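Local structure of arginyl-tRNA synthetase (Campylobacter jejuni, 3FNR) at residues K398-L403 / S444-E449. The protein catalyses the ATP-dependent attachment of L-arginine to tRNA(Arg), releasing AMP and diphosphate, as a monomeric class I aminoacyl-tRNA synthetase. The protein carries 1 engineered substitution. Sequence-based numbering, arbitrary orientation.
Sequences KIPDYL and SLMGIE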
loop_
_atom_site.group_PDB
_atom_site.type_symbol
_atom_site.label_atom_id
_atom_site.label_comp_id
_atom_site.label_asym_id
_atom_site.label_seq_id
_atom_site.Cartn_x
_atom_site.Cartn_y
_atom_site.Cartn_z
ATOM N N LYS A 398 6.529 8.237 -10.308
ATOM C CA LYS A 398 7.353 8.094 -11.509
ATOM C C LYS A 398 6.991 6.837 -12.310
ATOM O O LYS A 398 7.201 6.786 -13.526
ATOM C CB LYS A 398 8.847 8.060 -11.150
ATOM C CG LYS A 398 9.401 9.314 -10.463
ATOM C CD LYS A 398 10.032 10.291 -11.451
ATOM C CE LYS A 398 10.765 11.437 -10.743
ATOM N NZ LYS A 398 11.952 10.972 -9.959
ATOM N N ILE A 399 6.461 5.818 -11.639
ATOM C CA ILE A 399 6.033 4.605 -12.346
ATOM C C ILE A 399 4.796 4.846 -13.264
ATOM O O ILE A 399 4.885 4.568 -14.463
ATOM C CB ILE A 399 5.874 3.357 -11.406
ATOM C CG1 ILE A 399 7.151 3.097 -10.599
ATOM C CG2 ILE A 399 5.527 2.109 -12.213
ATOM C CD1 ILE A 399 6.996 1.978 -9.535
ATOM N N PRO A 400 3.652 5.354 -12.720
ATOM C CA PRO A 400 2.563 5.783 -13.625
ATOM C C PRO A 400 2.965 6.826 -14.681
ATOM O O PRO A 400 2.499 6.737 -15.819
ATOM C CB PRO A 400 1.524 6.395 -12.676
ATOM C CG PRO A 400 1.797 5.804 -11.360
ATOM C CD PRO A 400 3.256 5.508 -11.303
ATOM N N ASP A 401 3.809 7.792 -14.312
ATOM C CA ASP A 401 4.296 8.817 -15.255
ATOM C C ASP A 401 5.043 8.216 -16.448
ATOM O O ASP A 401 4.853 8.656 -17.584
ATOM C CB ASP A 401 5.214 9.823 -14.559
ATOM C CG ASP A 401 4.470 10.753 -13.612
ATOM O OD1 ASP A 401 5.156 11.494 -12.869
ATOM O OD2 ASP A 401 3.218 10.741 -13.595
ATOM N N TYR A 402 5.897 7.231 -16.170
ATOM C CA TYR A 402 6.666 6.530 -17.191
ATOM C C TYR A 402 5.712 5.837 -18.154
ATOM O O TYR A 402 5.862 5.926 -19.373
ATOM C CB TYR A 402 7.607 5.496 -16.541
ATOM C CG TYR A 402 8.228 4.511 -17.523
ATOM C CD1 TYR A 402 9.364 4.846 -18.251
ATOM C CD2 TYR A 402 7.670 3.249 -17.722
ATOM C CE1 TYR A 402 9.928 3.947 -19.169
ATOM C CE2 TYR A 402 8.218 2.352 -18.633
ATOM C CZ TYR A 402 9.341 2.704 -19.355
ATOM O OH TYR A 402 9.880 1.802 -20.244
ATOM N N LEU A 403 4.737 5.146 -17.573
ATOM C CA LEU A 403 3.812 4.308 -18.301
ATOM C C LEU A 403 2.886 5.135 -19.181
ATOM O O LEU A 403 2.614 4.754 -20.325
ATOM C CB LEU A 403 3.008 3.506 -17.296
ATOM C CG LEU A 403 3.004 1.982 -17.360
ATOM C CD1 LEU A 403 4.262 1.397 -17.994
ATOM C CD2 LEU A 403 2.807 1.470 -15.956
ATOM N N SER A 444 2.887 -4.705 -13.259
ATOM C CA SER A 444 2.866 -5.783 -12.257
ATOM C C SER A 444 3.384 -5.329 -10.894
ATOM O O SER A 444 2.941 -5.840 -9.858
ATOM C CB SER A 444 3.634 -7.018 -12.742
ATOM O OG SER A 444 5.029 -6.786 -12.746
ATOM N N LEU A 445 4.299 -4.357 -10.903
ATOM C CA LEU A 445 4.834 -3.762 -9.671
ATOM C C LEU A 445 3.814 -2.850 -9.005
ATOM O O LEU A 445 3.949 -2.510 -7.826
ATOM C CB LEU A 445 6.131 -2.988 -9.957
ATOM C CG LEU A 445 7.275 -3.787 -10.583
ATOM C CD1 LEU A 445 8.508 -2.905 -10.809
ATOM C CD2 LEU A 445 7.632 -5.023 -9.736
ATOM N N MET A 446 2.805 -2.449 -9.779
ATOM C CA MET A 446 1.650 -1.699 -9.274
ATOM C C MET A 446 0.484 -2.640 -8.944
ATOM O O MET A 446 -0.615 -2.184 -8.630
ATOM C CB MET A 446 1.186 -0.663 -10.315
ATOM C CG MET A 446 2.167 0.467 -10.629
ATOM S SD MET A 446 1.582 1.565 -11.942
ATOM C CE MET A 446 0.015 2.129 -11.330
ATOM N N GLY A 447 0.719 -3.949 -9.023
ATOM C CA GLY A 447 -0.327 -4.944 -8.761
ATOM C C GLY A 447 -1.424 -4.985 -9.816
ATOM O O GLY A 447 -2.569 -5.351 -9.530
ATOM N N ILE A 448 -1.063 -4.601 -11.038
ATOM C CA ILE A 448 -1.971 -4.582 -12.178
ATOM C C ILE A 448 -1.447 -5.558 -13.224
ATOM O O ILE A 448 -0.273 -5.503 -13.596
ATOM C CB ILE A 448 -2.059 -3.162 -12.795
ATOM C CG1 ILE A 448 -2.617 -2.162 -11.775
ATOM C CG2 ILE A 448 -2.877 -3.169 -14.086
ATOM C CD1 ILE A 448 -2.592 -0.712 -12.227
ATOM N N GLU A 449 -2.319 -6.448 -13.684
ATOM C CA GLU A 449 -2.003 -7.387 -14.754
ATOM C C GLU A 449 -2.417 -6.788 -16.100
ATOM O O GLU A 449 -3.574 -6.407 -16.289
ATOM C CB GLU A 449 -2.721 -8.715 -14.495
ATOM C CG GLU A 449 -2.432 -9.825 -15.493
ATOM C CD GLU A 449 -3.187 -11.118 -15.170
ATOM O OE1 GLU A 449 -3.239 -12.009 -16.043
ATOM O OE2 GLU A 449 -3.726 -11.246 -14.042
#
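The opening turn and a half of helix 398-416 faces the chain where it leaves helix 425-445; the backbones come nearest at I399 and M446, whose CA atoms lie 8.3 Å apart. M446 spans this gap and makes every close contact. Its extended chain (chi2 176°) carries the sulfur to I399 and L403, running antiparallel alongside each of these side chains. M446 SD lies 4.0 Å from I399 CG2. M446 SD is also 4.2 Å from L403 CD2. A bend at chi3 of M446 (57°) turns M446 CE to 4.1 Å from P400 CG on the proline ring. The contact is wholly apolar and buried. Just beyond M446, G447 with its positive phi is the C-prime residue of a Schellman motif: I448 N pairs with F443 O, and G447 N weakly with S444 O, ending the helix as the chain turns away. Both segments belong to the all-helical DALR anticodon-binding domain, here meeting the catalytic domain. From the latter, Y310 of helix 305-311 touches both P400 and M446, and L62 of helix 50-65 packs against I399 and L445; L387 of helix 383-393, in the anticodon-binding domain, touches the same two residues.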